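Local coordinates for protein 378aa long hypothetical citrate synthase (Sulfolobus tokodaii, PDB 1VGM) that probably belongs to the citrate synthase family and is a largely alpha-helical protein assembled from two subunits, at residues A196-S201 against R356-R361; T191-A196 against A345-Y350; E284-Y289 against F321-F326; E225-F230 against S317-Y322. One frame throughout, in Å; residues are numbered along the deposited sequence.

Contact 1 of 4, residues A196-S201 against R356-R361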
loop_
_atom_site.group_PDB
_atom_site.type_symbol
_atom_site.label_atom_id
_atom_site.label_comp_id
_atom_site.label_asym_id
_atom_site.label_seq_id
_atom_site.Cartn_x
_atom_site.Cartn_y
_atom_site.Cartn_z
ATOM N N ALA A 196 0.774 6.827 -0.227
ATOM C CA ALA A 196 2.162 6.537 0.139
ATOM C C ALA A 196 3.116 7.649 -0.307
ATOM O O ALA A 196 4.054 7.996 0.409
ATOM C CB ALA A 196 2.597 5.205 -0.467
ATOM N N SER A 197 2.895 8.202 -1.496
ATOM C CA SER A 197 3.807 9.230 -1.989
ATOM C C SER A 197 3.670 10.481 -1.125
ATOM O O SER A 197 4.617 11.252 -0.983
ATOM C CB SER A 197 3.506 9.579 -3.447
ATOM O OG SER A 197 2.343 10.379 -3.537
ATOM N N SER A 198 2.493 10.663 -0.540
ATOM C CA SER A 198 2.236 11.805 0.330
ATOM C C SER A 198 3.126 11.831 1.570
ATOM O O SER A 198 3.359 12.899 2.138
ATOM C CB SER A 198 0.770 11.815 0.768
ATOM O OG SER A 198 0.621 11.193 2.031
ATOM N N THR A 199 3.615 10.667 1.994
ATOM C CA THR A 199 4.585 10.591 3.092
ATOM C C THR A 199 6.018 10.553 2.557
ATOM O O THR A 199 6.975 10.389 3.315
ATOM C CB THR A 199 4.369 9.331 3.945
ATOM O OG1 THR A 199 4.647 8.164 3.156
ATOM C CG2 THR A 199 2.934 9.261 4.442
ATOM N N LEU A 200 6.150 10.704 1.243
ATOM C CA LEU A 200 7.431 10.587 0.564
ATOM C C LEU A 200 8.055 9.205 0.697
ATOM O O LEU A 200 9.280 9.063 0.663
ATOM C CB LEU A 200 8.410 11.652 1.081
ATOM C CG LEU A 200 8.044 13.096 0.735
ATOM C CD1 LEU A 200 9.142 14.037 1.217
ATOM C CD2 LEU A 200 7.853 13.229 -0.770
ATOM N N SER A 201 7.213 8.185 0.836
ATOM C CA SER A 201 7.680 6.804 0.758
ATOM C C SER A 201 8.299 6.541 -0.609
ATOM O O SER A 201 7.838 7.073 -1.604
ATOM C CB SER A 201 6.520 5.828 0.978
ATOM O OG SER A 201 6.969 4.486 0.868
ATOM N N ARG A 356 1.262 17.283 -0.353
ATOM C CA ARG A 356 0.685 17.556 0.951
ATOM C C ARG A 356 0.525 16.191 1.609
ATOM O O ARG A 356 -0.035 15.275 1.000
ATOM C CB ARG A 356 -0.682 18.229 0.781
ATOM C CG ARG A 356 -1.380 18.623 2.075
ATOM C CD ARG A 356 -0.672 19.777 2.768
ATOM N NE ARG A 356 -0.150 20.759 1.819
ATOM C CZ ARG A 356 1.024 21.375 1.953
ATOM N NH1 ARG A 356 1.773 21.164 3.030
ATOM N NH2 ARG A 356 1.458 22.200 1.007
ATOM N N LEU A 357 1.034 16.047 2.832
ATOM C CA LEU A 357 0.835 14.820 3.599
ATOM C C LEU A 357 -0.658 14.536 3.709
ATOM O O LEU A 357 -1.449 15.444 3.944
ATOM C CB LEU A 357 1.433 14.955 5.004
ATOM C CG LEU A 357 1.199 13.746 5.916
ATOM C CD1 LEU A 357 2.067 12.583 5.451
ATOM C CD2 LEU A 357 1.510 14.114 7.364
ATOM N N ILE A 358 -1.048 13.284 3.530
ATOM C CA ILE A 358 -2.460 12.941 3.596
ATOM C C ILE A 358 -2.855 12.398 4.972
ATOM O O ILE A 358 -2.200 11.506 5.514
ATOM C CB ILE A 358 -2.824 11.930 2.493
ATOM C CG1 ILE A 358 -2.692 12.617 1.125
ATOM C CG2 ILE A 358 -4.256 11.408 2.692
ATOM C CD1 ILE A 358 -2.960 11.713 -0.069
ATOM N N ARG A 359 -3.917 12.972 5.535
ATOM C CA ARG A 359 -4.449 12.553 6.833
ATOM C C ARG A 359 -5.925 12.917 6.917
ATOM O O ARG A 359 -6.278 14.007 7.368
ATOM C CB ARG A 359 -3.694 13.250 7.975
ATOM C CG ARG A 359 -4.063 12.761 9.370
ATOM C CD ARG A 359 -3.528 13.688 10.460
ATOM N NE ARG A 359 -2.064 13.696 10.496
ATOM C CZ ARG A 359 -1.321 12.824 11.175
ATOM N NH1 ARG A 359 -1.873 12.043 12.098
ATOM N NH2 ARG A 359 -0.023 12.722 10.919
ATOM N N PRO A 360 -6.810 12.012 6.476
ATOM C CA PRO A 360 -8.251 12.265 6.572
ATOM C C PRO A 360 -8.732 12.163 8.017
ATOM O O PRO A 360 -7.924 12.110 8.943
ATOM C CB PRO A 360 -8.855 11.183 5.681
ATOM C CG PRO A 360 -7.881 10.057 5.806
ATOM C CD PRO A 360 -6.533 10.731 5.806
ATOM N N ARG A 361 -10.045 12.132 8.203
ATOM C CA ARG A 361 -10.622 12.104 9.544
ATOM C C ARG A 361 -11.577 10.925 9.699
ATOM O O ARG A 361 -12.137 10.437 8.717
ATOM C CB ARG A 361 -11.358 13.420 9.826
ATOM C CG ARG A 361 -10.541 14.442 10.622
ATOM C CD ARG A 361 -10.543 14.125 12.126
ATOM N NE ARG A 361 -9.743 15.066 12.918
ATOM C CZ ARG A 361 -9.486 14.931 14.221
ATOM N NH1 ARG A 361 -9.930 13.870 14.885
ATOM N NH2 ARG A 361 -8.786 15.855 14.864
#
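Ser198 meets Ile358 through both polar and apolar atoms. The backbone Ile358 N gives its proton to Ser198 OG across 3.1 Å, with an N-H...O angle of 152°, while the same hydroxyl bonds to the carbonyl of Val195 one turn back. Two partners therefore fix the rotation of this buried group. Beside the bond, Ser198 CB lies 3.6 Å from Ile358 CG1, so the serine methylene rests against the first carbon of the longer isoleucine branch. Ser198 O takes the next position along the facing chain: Leu357 CA sits 3.5 Å from Ser198 O in a CA-H...O contact (151° at the hydrogen), and His355 NE2 hydrogen-bonds to the same carbonyl. These contacts fall where helix 188-197 runs out in a Schellman motif. Leu200 has a positive phi, Leu200 N bonds back to Ser197 O at 2.8 Å, and Ser201 N reaches Ala196 O at 3.2 Å. Just beyond the helix, Thr199 CG2 and Leu357 CD1 come within 3.6 Å, the two side chains slanting across each other. A chi1 of 66° leaves Thr199 CG2 anti to the carbonyl carbon, facing the leucine; the hydroxyl has the carbonyls of Ala196 and of Ala213 of the second subunit within reach, the latter its stronger partner. Segment 356-361 also contacts that subunit: Arg359 forms a salt bridge with Glu185 of the second subunit, and Arg361 joins one of its strands in a parallel beta ladder.

Contact 2 of 4, residues T191-A196 against A345-Y350; sequences TAALVA and AHIIEY
This is a buried, largely apolar helix-helix contact in which Ala193 and Leu194 of helix 188-197 pack against Ile347, Tyr350 and the backbone carbonyl of His346 on helix 331-353. The local axes run in the same general direction, cross at -33° and approach to 9.3 Å, and Leu194 and Ile347 have the nearest CA atoms, 5.6 Å apart. One methyl branch of leucine does most of the reaching: Leu194 CD2 lies 3.7 Å from Tyr350 CB and also 3.7 Å from His346 O, so it settles over the turn that joins those two residues. Tyrosine thus offers the root of its side chain, CB and CG, while its hydroxyl extends on to bond with the carbonyl of Arg356. Ile347 answers with its gamma methyl. With chi1 at 55°, CG1 sits between the backbone N and the carbonyl carbon, which leaves CG2 beside the N, from where Ile347 CG2 meets Ala193 O at 3.6 Å and Ala193 CB at 3.9 Å. Helix-on-helix packing of this kind is in keeping with the largely alpha-helical citrate synthase fold. Helix 188-197 has neighbours on another flank too: Ala192 and Val195 pack respectively on Val195 and Ala188 of the second subunit. The imidazole of His346 likewise leads out of this contact, hydrogen-bonding through NE2 to Asp183 and through ND1 to Lys15.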
loop_
_atom_site.group_PDB
_atom_site.type_symbol
_atom_site.label_atom_id
_atom_site.label_comp_id
_atom_site.label_asym_id
_atom_site.label_seq_id
_atom_site.Cartn_x
_atom_site.Cartn_y
_atom_site.Cartn_z
ATOM N N THR A 191 -4.932 5.475 -5.860
ATOM C CA THR A 191 -5.164 6.210 -4.615
ATOM C C THR A 191 -4.148 5.784 -3.556
ATOM O O THR A 191 -3.560 6.620 -2.870
ATOM C CB THR A 191 -6.600 5.960 -4.077
ATOM O OG1 THR A 191 -7.552 6.311 -5.089
ATOM C CG2 THR A 191 -6.870 6.787 -2.811
ATOM N N ALA A 192 -3.933 4.481 -3.435
ATOM C CA ALA A 192 -3.011 3.961 -2.434
ATOM C C ALA A 192 -1.576 4.422 -2.721
ATOM O O ALA A 192 -0.823 4.735 -1.802
ATOM C CB ALA A 192 -3.087 2.426 -2.400
ATOM N N ALA A 193 -1.194 4.475 -3.993
ATOM C CA ALA A 193 0.139 4.978 -4.343
ATOM C C ALA A 193 0.293 6.458 -3.972
ATOM O O ALA A 193 1.321 6.881 -3.447
ATOM C CB ALA A 193 0.401 4.787 -5.833
ATOM N N LEU A 194 -0.731 7.247 -4.259
ATOM C CA LEU A 194 -0.709 8.651 -3.887
ATOM C C LEU A 194 -0.580 8.815 -2.373
ATOM O O LEU A 194 0.192 9.650 -1.888
ATOM C CB LEU A 194 -1.976 9.343 -4.383
ATOM C CG LEU A 194 -1.985 9.552 -5.897
ATOM C CD1 LEU A 194 -3.384 9.956 -6.368
ATOM C CD2 LEU A 194 -0.946 10.600 -6.260
ATOM N N VAL A 195 -1.334 8.011 -1.629
ATOM C CA VAL A 195 -1.305 8.102 -0.180
ATOM C C VAL A 195 0.103 7.822 0.347
ATOM O O VAL A 195 0.577 8.504 1.253
ATOM C CB VAL A 195 -2.309 7.117 0.463
ATOM C CG1 VAL A 195 -2.099 7.062 1.972
ATOM C CG2 VAL A 195 -3.730 7.548 0.146
ATOM N N ALA A 196 0.774 6.827 -0.227
ATOM C CA ALA A 196 2.162 6.537 0.139
ATOM C C ALA A 196 3.116 7.649 -0.307
ATOM O O ALA A 196 4.054 7.996 0.409
ATOM C CB ALA A 196 2.597 5.205 -0.467
ATOM N N ALA A 345 3.474 8.255 -13.118
ATOM C CA ALA A 345 3.212 9.615 -13.586
ATOM C C ALA A 345 2.432 10.409 -12.538
ATOM O O ALA A 345 2.698 11.585 -12.315
ATOM C CB ALA A 345 2.446 9.580 -14.909
ATOM N N HIS A 346 1.475 9.758 -11.891
ATOM C CA HIS A 346 0.623 10.432 -10.916
ATOM C C HIS A 346 1.344 10.801 -9.621
ATOM O O HIS A 346 1.110 11.874 -9.067
ATOM C CB HIS A 346 -0.599 9.567 -10.572
ATOM C CG HIS A 346 -1.742 9.728 -11.524
ATOM N ND1 HIS A 346 -2.582 10.822 -11.505
ATOM C CD2 HIS A 346 -2.171 8.945 -12.542
ATOM C CE1 HIS A 346 -3.474 10.707 -12.471
ATOM N NE2 HIS A 346 -3.246 9.575 -13.116
ATOM N N ILE A 347 2.202 9.918 -9.117
ATOM C CA ILE A 347 2.874 10.216 -7.859
ATOM C C ILE A 347 3.999 11.235 -8.051
ATOM O O ILE A 347 4.327 11.985 -7.130
ATOM C CB ILE A 347 3.449 8.932 -7.170
ATOM C CG1 ILE A 347 4.382 8.179 -8.120
ATOM C CG2 ILE A 347 2.304 8.030 -6.720
ATOM C CD1 ILE A 347 5.010 6.931 -7.507
ATOM N N ILE A 348 4.581 11.271 -9.246
ATOM C CA ILE A 348 5.588 12.277 -9.561
ATOM C C ILE A 348 4.930 13.652 -9.651
ATOM O O ILE A 348 5.452 14.632 -9.116
ATOM C CB ILE A 348 6.312 11.957 -10.901
ATOM C CG1 ILE A 348 7.192 10.721 -10.729
ATOM C CG2 ILE A 348 7.191 13.127 -11.324
ATOM C CD1 ILE A 348 7.917 10.303 -11.988
ATOM N N GLU A 349 3.781 13.724 -10.319
ATOM C CA GLU A 349 2.982 14.949 -10.318
ATOM C C GLU A 349 2.695 15.379 -8.892
ATOM O O GLU A 349 2.916 16.534 -8.525
ATOM C CB GLU A 349 1.655 14.731 -11.048
ATOM C CG GLU A 349 1.675 15.113 -12.512
ATOM C CD GLU A 349 0.307 15.019 -13.162
ATOM O OE1 GLU A 349 0.114 15.667 -14.213
ATOM O OE2 GLU A 349 -0.570 14.300 -12.631
ATOM N N TYR A 350 2.195 14.444 -8.090
ATOM C CA TYR A 350 1.818 14.754 -6.717
ATOM C C TYR A 350 3.010 15.275 -5.920
ATOM O O TYR A 350 2.928 16.330 -5.289
ATOM C CB TYR A 350 1.247 13.525 -6.009
ATOM C CG TYR A 350 0.533 13.881 -4.720
ATOM C CD1 TYR A 350 -0.735 14.460 -4.746
ATOM C CD2 TYR A 350 1.128 13.657 -3.478
ATOM C CE1 TYR A 350 -1.401 14.807 -3.567
ATOM C CE2 TYR A 350 0.470 14.004 -2.288
ATOM C CZ TYR A 350 -0.796 14.579 -2.345
ATOM O OH TYR A 350 -1.458 14.941 -1.192
#

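Contact 3 of 4, residues E284-Y289 against F321-F326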
loop_
_atom_site.group_PDB
_atom_site.type_symbol
_atom_site.label_atom_id
_atom_site.label_comp_id
_atom_site.label_asym_id
_atom_site.label_seq_id
_atom_site.Cartn_x
_atom_site.Cartn_y
_atom_site.Cartn_z
ATOM N N GLU A 284 -7.542 -20.512 -34.375
ATOM C CA GLU A 284 -8.882 -21.071 -34.223
ATOM C C GLU A 284 -9.386 -21.016 -32.783
ATOM O O GLU A 284 -10.567 -20.779 -32.545
ATOM C CB GLU A 284 -8.911 -22.519 -34.719
ATOM C CG GLU A 284 -8.733 -22.664 -36.223
ATOM C CD GLU A 284 -9.888 -22.074 -37.013
ATOM O OE1 GLU A 284 -9.972 -20.830 -37.115
ATOM O OE2 GLU A 284 -10.713 -22.854 -37.534
ATOM N N ASN A 285 -8.495 -21.234 -31.822
ATOM C CA ASN A 285 -8.872 -21.098 -30.422
ATOM C C ASN A 285 -9.267 -19.665 -30.071
ATOM O O ASN A 285 -10.225 -19.448 -29.338
ATOM C CB ASN A 285 -7.729 -21.549 -29.512
ATOM C CG ASN A 285 -7.576 -23.060 -29.472
ATOM O OD1 ASN A 285 -8.459 -23.799 -29.914
ATOM N ND2 ASN A 285 -6.454 -23.526 -28.937
ATOM N N VAL A 286 -8.533 -18.686 -30.587
ATOM C CA VAL A 286 -8.902 -17.294 -30.352
ATOM C C VAL A 286 -10.240 -16.983 -31.024
ATOM O O VAL A 286 -11.101 -16.319 -30.444
ATOM C CB VAL A 286 -7.833 -16.321 -30.890
ATOM C CG1 VAL A 286 -8.294 -14.887 -30.676
ATOM C CG2 VAL A 286 -6.498 -16.559 -30.175
ATOM N N LYS A 287 -10.402 -17.471 -32.250
ATOM C CA LYS A 287 -11.603 -17.215 -33.027
ATOM C C LYS A 287 -12.826 -17.754 -32.292
ATOM O O LYS A 287 -13.883 -17.120 -32.275
ATOM C CB LYS A 287 -11.482 -17.876 -34.404
ATOM C CG LYS A 287 -12.657 -17.611 -35.336
ATOM C CD LYS A 287 -12.325 -18.041 -36.758
ATOM C CE LYS A 287 -13.542 -18.001 -37.664
ATOM N NZ LYS A 287 -14.526 -19.054 -37.281
ATOM N N LYS A 288 -12.670 -18.921 -31.679
ATOM C CA LYS A 288 -13.737 -19.514 -30.888
ATOM C C LYS A 288 -14.246 -18.500 -29.873
ATOM O O LYS A 288 -15.443 -18.240 -29.796
ATOM C CB LYS A 288 -13.235 -20.769 -30.163
ATOM C CG LYS A 288 -14.307 -21.482 -29.341
ATOM C CD LYS A 288 -13.906 -22.922 -28.999
ATOM C CE LYS A 288 -13.025 -23.005 -27.754
ATOM N NZ LYS A 288 -13.781 -22.684 -26.506
ATOM N N TYR A 289 -13.336 -17.924 -29.095
ATOM C CA TYR A 289 -13.750 -17.053 -28.011
ATOM C C TYR A 289 -14.177 -15.695 -28.542
ATOM O O TYR A 289 -15.119 -15.085 -28.029
ATOM C CB TYR A 289 -12.620 -16.905 -26.990
ATOM C CG TYR A 289 -12.407 -18.167 -26.192
ATOM C CD1 TYR A 289 -11.145 -18.753 -26.100
ATOM C CD2 TYR A 289 -13.483 -18.803 -25.563
ATOM C CE1 TYR A 289 -10.958 -19.937 -25.410
ATOM C CE2 TYR A 289 -13.308 -19.988 -24.870
ATOM C CZ TYR A 289 -12.044 -20.553 -24.798
ATOM O OH TYR A 289 -11.870 -21.740 -24.125
ATOM N N PHE A 321 -4.955 -11.020 -24.377
ATOM C CA PHE A 321 -3.923 -11.614 -23.524
ATOM C C PHE A 321 -3.843 -13.122 -23.734
ATOM O O PHE A 321 -2.755 -13.697 -23.757
ATOM C CB PHE A 321 -4.217 -11.342 -22.042
ATOM C CG PHE A 321 -4.255 -9.883 -21.675
ATOM C CD1 PHE A 321 -4.944 -9.457 -20.537
ATOM C CD2 PHE A 321 -3.607 -8.934 -22.453
ATOM C CE1 PHE A 321 -4.980 -8.106 -20.182
ATOM C CE2 PHE A 321 -3.639 -7.583 -22.105
ATOM C CZ PHE A 321 -4.327 -7.167 -20.972
ATOM N N TYR A 322 -5.004 -13.755 -23.877
ATOM C CA TYR A 322 -5.087 -15.169 -24.250
ATOM C C TYR A 322 -4.381 -15.440 -25.578
ATOM O O TYR A 322 -3.591 -16.374 -25.681
ATOM C CB TYR A 322 -6.556 -15.591 -24.352
ATOM C CG TYR A 322 -6.768 -17.003 -24.839
ATOM C CD1 TYR A 322 -6.579 -18.094 -23.988
ATOM C CD2 TYR A 322 -7.160 -17.252 -26.151
ATOM C CE1 TYR A 322 -6.776 -19.400 -24.436
ATOM C CE2 TYR A 322 -7.359 -18.546 -26.608
ATOM C CZ TYR A 322 -7.166 -19.614 -25.749
ATOM O OH TYR A 322 -7.371 -20.891 -26.215
ATOM N N ALA A 323 -4.671 -14.624 -26.593
ATOM C CA ALA A 323 -4.069 -14.792 -27.919
ATOM C C ALA A 323 -2.556 -14.646 -27.845
ATOM O O ALA A 323 -1.815 -15.295 -28.594
ATOM C CB ALA A 323 -4.642 -13.756 -28.896
ATOM N N LEU A 324 -2.107 -13.783 -26.940
ATOM C CA LEU A 324 -0.684 -13.584 -26.698
ATOM C C LEU A 324 -0.036 -14.734 -25.933
ATOM O O LEU A 324 1.173 -14.734 -25.732
ATOM C CB LEU A 324 -0.475 -12.287 -25.925
ATOM C CG LEU A 324 -0.630 -11.032 -26.770
ATOM C CD1 LEU A 324 -0.754 -9.815 -25.875
ATOM C CD2 LEU A 324 0.562 -10.920 -27.698
ATOM N N GLY A 325 -0.844 -15.702 -25.501
ATOM C CA GLY A 325 -0.303 -16.894 -24.863
ATOM C C GLY A 325 -0.435 -16.906 -23.348
ATOM O O GLY A 325 -0.062 -17.883 -22.699
ATOM N N PHE A 326 -0.968 -15.831 -22.769
ATOM C CA PHE A 326 -0.999 -15.707 -21.314
ATOM C C PHE A 326 -2.131 -16.497 -20.678
ATOM O O PHE A 326 -3.268 -16.453 -21.138
ATOM C CB PHE A 326 -1.123 -14.244 -20.902
ATOM C CG PHE A 326 0.149 -13.477 -21.039
ATOM C CD1 PHE A 326 0.403 -12.731 -22.181
ATOM C CD2 PHE A 326 1.111 -13.522 -20.040
ATOM C CE1 PHE A 326 1.599 -12.033 -22.328
ATOM C CE2 PHE A 326 2.315 -12.825 -20.175
ATOM C CZ PHE A 326 2.555 -12.081 -21.324
#
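Val286 and Ala323 have the nearest CA atoms, 6.0 Å apart, where the first turns of helix 284-304 meet the last turn of helix 314-323. The latter helix closes in a Schellman motif: Phe326 N returns to Phe321 O at 3.0 Å, Gly325 N returns to Tyr322 O at 2.8 Å, and Gly325 takes a positive phi of 103°, which turns the chain out of the helix. On the facing helix Val286 N hydrogen-bonds to Asn283 OD1.

Tyr322 carries the centre of the contact. Its CG stands anti to the backbone N (chi1 175°), which sends the ring across to the other helix, where Tyr289 meets it in a T-shaped, edge-to-face arrangement. The centroids are 5.4 Å apart and the planes are turned by 85°. Tyr289 presents its CD1-CE1 edge, with Tyr289 CD1 3.8 Å from Tyr322 CE2 and Tyr289 CE1 3.8 Å from Tyr322 CZ. In this largely helical part of the fold the aromatic pairing runs further, since Tyr289 also meets Phe227 of helix 222-233 edge to face. At the far end of the ring, Tyr322 OH comes to 3.4 Å from Asn285 CB, a van der Waals contact with the methylene; the amide and ring planes are oblique to each other. Nearer the backbones, Val286 CG2 presses on Ala323 CB at 3.6 Å. Phe279 of helix 267-280 touches both of these residues, while Asn285 lies at the exposed margin.

Contact 4 of 4, residues E225-F230 against S317-Y322; sequences EAFKQF and SGIVFY
The Phe227 ring turns an edge to Ile319, whose CG1 lies in the ring plane and 3.8 Å from Phe227 CD1. The Phe227 CZ corner reaches the base of the Tyr322 ring, 3.7 Å from Tyr322 CG. These two rings are inclined by 35° with centroids 5.5 Å apart, so the pair is oblique. Phe230 has the carbonyl of its own helix on one face, Ala226 O standing 3.8 Å above the ring centre. The delta methyl of Ile319 approaches Phe230 CD1 and CE1 obliquely, with Ile319 CD1 3.8 Å from Phe230 CE1. Ile319 thus stands between the two phenylalanines, giving CG1 to one and CD1 to the other, and it crosses each at about a right angle. Phe227 has its CG anti to the backbone N (chi1 -176°), which carries the ring over to the Gly318-Ile319 peptide. Gly318 has no side chain to hold the helices apart, and the CA atoms of Phe227 and Gly318 come within 5.6 Å. Helices 222-233 and 314-323 cross here steeply, at -77° between the local axes. Phe315 and Phe331 add edge-to-face rings to Phe230 and Phe227 respectively. With ring and alkyl carbon meeting across it, apart from the Gly318-Ile319 peptide beside Phe227, the contact is held chiefly by the fit of shapes and probably by the burial of hydrocarbon surface.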
loop_
_atom_site.group_PDB
_atom_site.type_symbol
_atom_site.label_atom_id
_atom_site.label_comp_id
_atom_site.label_asym_id
_atom_site.label_seq_id
_atom_site.Cartn_x
_atom_site.Cartn_y
_atom_site.Cartn_z
ATOM N N GLU A 225 -12.608 -12.175 -14.995
ATOM C CA GLU A 225 -14.004 -12.542 -14.823
ATOM C C GLU A 225 -14.758 -12.386 -16.141
ATOM O O GLU A 225 -15.597 -13.218 -16.485
ATOM C CB GLU A 225 -14.644 -11.689 -13.719
ATOM C CG GLU A 225 -14.107 -12.008 -12.315
ATOM C CD GLU A 225 -14.116 -13.505 -12.014
ATOM O OE1 GLU A 225 -13.028 -14.086 -11.776
ATOM O OE2 GLU A 225 -15.216 -14.102 -12.022
ATOM N N ALA A 226 -14.449 -11.335 -16.890
ATOM C CA ALA A 226 -15.088 -11.146 -18.186
ATOM C C ALA A 226 -14.758 -12.299 -19.128
ATOM O O ALA A 226 -15.655 -12.884 -19.735
ATOM C CB ALA A 226 -14.661 -9.824 -18.804
ATOM N N PHE A 227 -13.475 -12.626 -19.244
ATOM C CA PHE A 227 -13.027 -13.712 -20.121
ATOM C C PHE A 227 -13.640 -15.073 -19.738
ATOM O O PHE A 227 -13.970 -15.893 -20.603
ATOM C CB PHE A 227 -11.501 -13.801 -20.082
ATOM C CG PHE A 227 -10.922 -14.830 -21.015
ATOM C CD1 PHE A 227 -10.936 -14.628 -22.392
ATOM C CD2 PHE A 227 -10.376 -16.009 -20.514
ATOM C CE1 PHE A 227 -10.394 -15.580 -23.261
ATOM C CE2 PHE A 227 -9.834 -16.965 -21.368
ATOM C CZ PHE A 227 -9.849 -16.755 -22.747
ATOM N N LYS A 228 -13.788 -15.309 -18.438
ATOM C CA LYS A 228 -14.252 -16.600 -17.946
ATOM C C LYS A 228 -15.702 -16.857 -18.352
ATOM O O LYS A 228 -16.136 -18.009 -18.443
ATOM C CB LYS A 228 -14.116 -16.667 -16.423
ATOM C CG LYS A 228 -12.687 -16.917 -15.961
ATOM C CD LYS A 228 -12.556 -16.954 -14.450
ATOM C CE LYS A 228 -11.083 -17.064 -14.062
ATOM N NZ LYS A 228 -10.848 -17.228 -12.598
ATOM N N GLN A 229 -16.446 -15.786 -18.604
ATOM C CA GLN A 229 -17.768 -15.926 -19.191
ATOM C C GLN A 229 -17.687 -16.720 -20.488
ATOM O O GLN A 229 -18.412 -17.696 -20.666
ATOM C CB GLN A 229 -18.386 -14.547 -19.451
ATOM C CG GLN A 229 -18.734 -13.784 -18.186
ATOM C CD GLN A 229 -19.135 -12.352 -18.466
ATOM O OE1 GLN A 229 -20.076 -11.829 -17.870
ATOM N NE2 GLN A 229 -18.421 -11.709 -19.377
ATOM N N PHE A 230 -16.798 -16.306 -21.384
ATOM C CA PHE A 230 -16.668 -16.950 -22.686
ATOM C C PHE A 230 -16.218 -18.405 -22.561
ATOM O O PHE A 230 -16.714 -19.273 -23.274
ATOM C CB PHE A 230 -15.677 -16.174 -23.556
ATOM C CG PHE A 230 -15.912 -14.689 -23.557
ATOM C CD1 PHE A 230 -14.843 -13.804 -23.605
ATOM C CD2 PHE A 230 -17.206 -14.174 -23.493
ATOM C CE1 PHE A 230 -15.055 -12.429 -23.573
ATOM C CE2 PHE A 230 -17.429 -12.799 -23.460
ATOM C CZ PHE A 230 -16.351 -11.927 -23.505
ATOM N N SER A 317 -10.181 -7.540 -23.555
ATOM C CA SER A 317 -8.748 -7.467 -23.260
ATOM C C SER A 317 -8.178 -8.864 -23.020
ATOM O O SER A 317 -7.088 -9.201 -23.501
ATOM C CB SER A 317 -8.493 -6.574 -22.034
ATOM O OG SER A 317 -9.189 -7.038 -20.887
ATOM N N GLY A 318 -8.927 -9.679 -22.284
ATOM C CA GLY A 318 -8.454 -11.006 -21.940
ATOM C C GLY A 318 -8.299 -11.930 -23.134
ATOM O O GLY A 318 -7.413 -12.776 -23.143
ATOM N N ILE A 319 -9.158 -11.775 -24.139
ATOM C CA ILE A 319 -9.027 -12.536 -25.374
ATOM C C ILE A 319 -7.720 -12.148 -26.071
ATOM O O ILE A 319 -7.053 -12.993 -26.667
ATOM C CB ILE A 319 -10.221 -12.267 -26.332
ATOM C CG1 ILE A 319 -11.508 -12.875 -25.760
ATOM C CG2 ILE A 319 -9.937 -12.857 -27.711
ATOM C CD1 ILE A 319 -12.756 -12.549 -26.574
ATOM N N VAL A 320 -7.349 -10.873 -25.986
ATOM C CA VAL A 320 -6.044 -10.436 -26.481
ATOM C C VAL A 320 -4.893 -11.081 -25.708
ATOM O O VAL A 320 -3.968 -11.624 -26.308
ATOM C CB VAL A 320 -5.890 -8.900 -26.396
ATOM C CG1 VAL A 320 -4.492 -8.494 -26.870
ATOM C CG2 VAL A 320 -6.963 -8.214 -27.244
ATOM N N PHE A 321 -4.955 -11.020 -24.377
ATOM C CA PHE A 321 -3.923 -11.614 -23.524
ATOM C C PHE A 321 -3.843 -13.122 -23.734
ATOM O O PHE A 321 -2.755 -13.697 -23.757
ATOM C CB PHE A 321 -4.217 -11.342 -22.042
ATOM C CG PHE A 321 -4.255 -9.883 -21.675
ATOM C CD1 PHE A 321 -4.944 -9.457 -20.537
ATOM C CD2 PHE A 321 -3.607 -8.934 -22.453
ATOM C CE1 PHE A 321 -4.980 -8.106 -20.182
ATOM C CE2 PHE A 321 -3.639 -7.583 -22.105
ATOM C CZ PHE A 321 -4.327 -7.167 -20.972
ATOM N N TYR A 322 -5.004 -13.755 -23.877
ATOM C CA TYR A 322 -5.087 -15.169 -24.250
ATOM C C TYR A 322 -4.381 -15.440 -25.578
ATOM O O TYR A 322 -3.591 -16.374 -25.681
ATOM C CB TYR A 322 -6.556 -15.591 -24.352
ATOM C CG TYR A 322 -6.768 -17.003 -24.839
ATOM C CD1 TYR A 322 -6.579 -18.094 -23.988
ATOM C CD2 TYR A 322 -7.160 -17.252 -26.151
ATOM C CE1 TYR A 322 -6.776 -19.400 -24.436
ATOM C CE2 TYR A 322 -7.359 -18.546 -26.608
ATOM C CZ TYR A 322 -7.166 -19.614 -25.749
ATOM O OH TYR A 322 -7.371 -20.891 -26.215
#

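Overall arrangement
The four contacts form two pairs on opposite sides of the chain's centre. Contacts 1 and 2 share helix 188-197 and Ala196; their centres are about 9 Å apart, and they touch through Tyr350 and segment 356-361. Contacts 3 and 4 share helix 314-323, with centres likewise about 9 Å apart. Between the pairs, centres lie about 29 to 42 Å apart and nothing touches. Along the chain, contacts 3 and 4 are nested inside the loops closed by contacts 1 and 2, whose segments alternate. The first pair touches the second subunit and so lies beside the dimer interface, while contacts 3 and 4 join helices within one subunit.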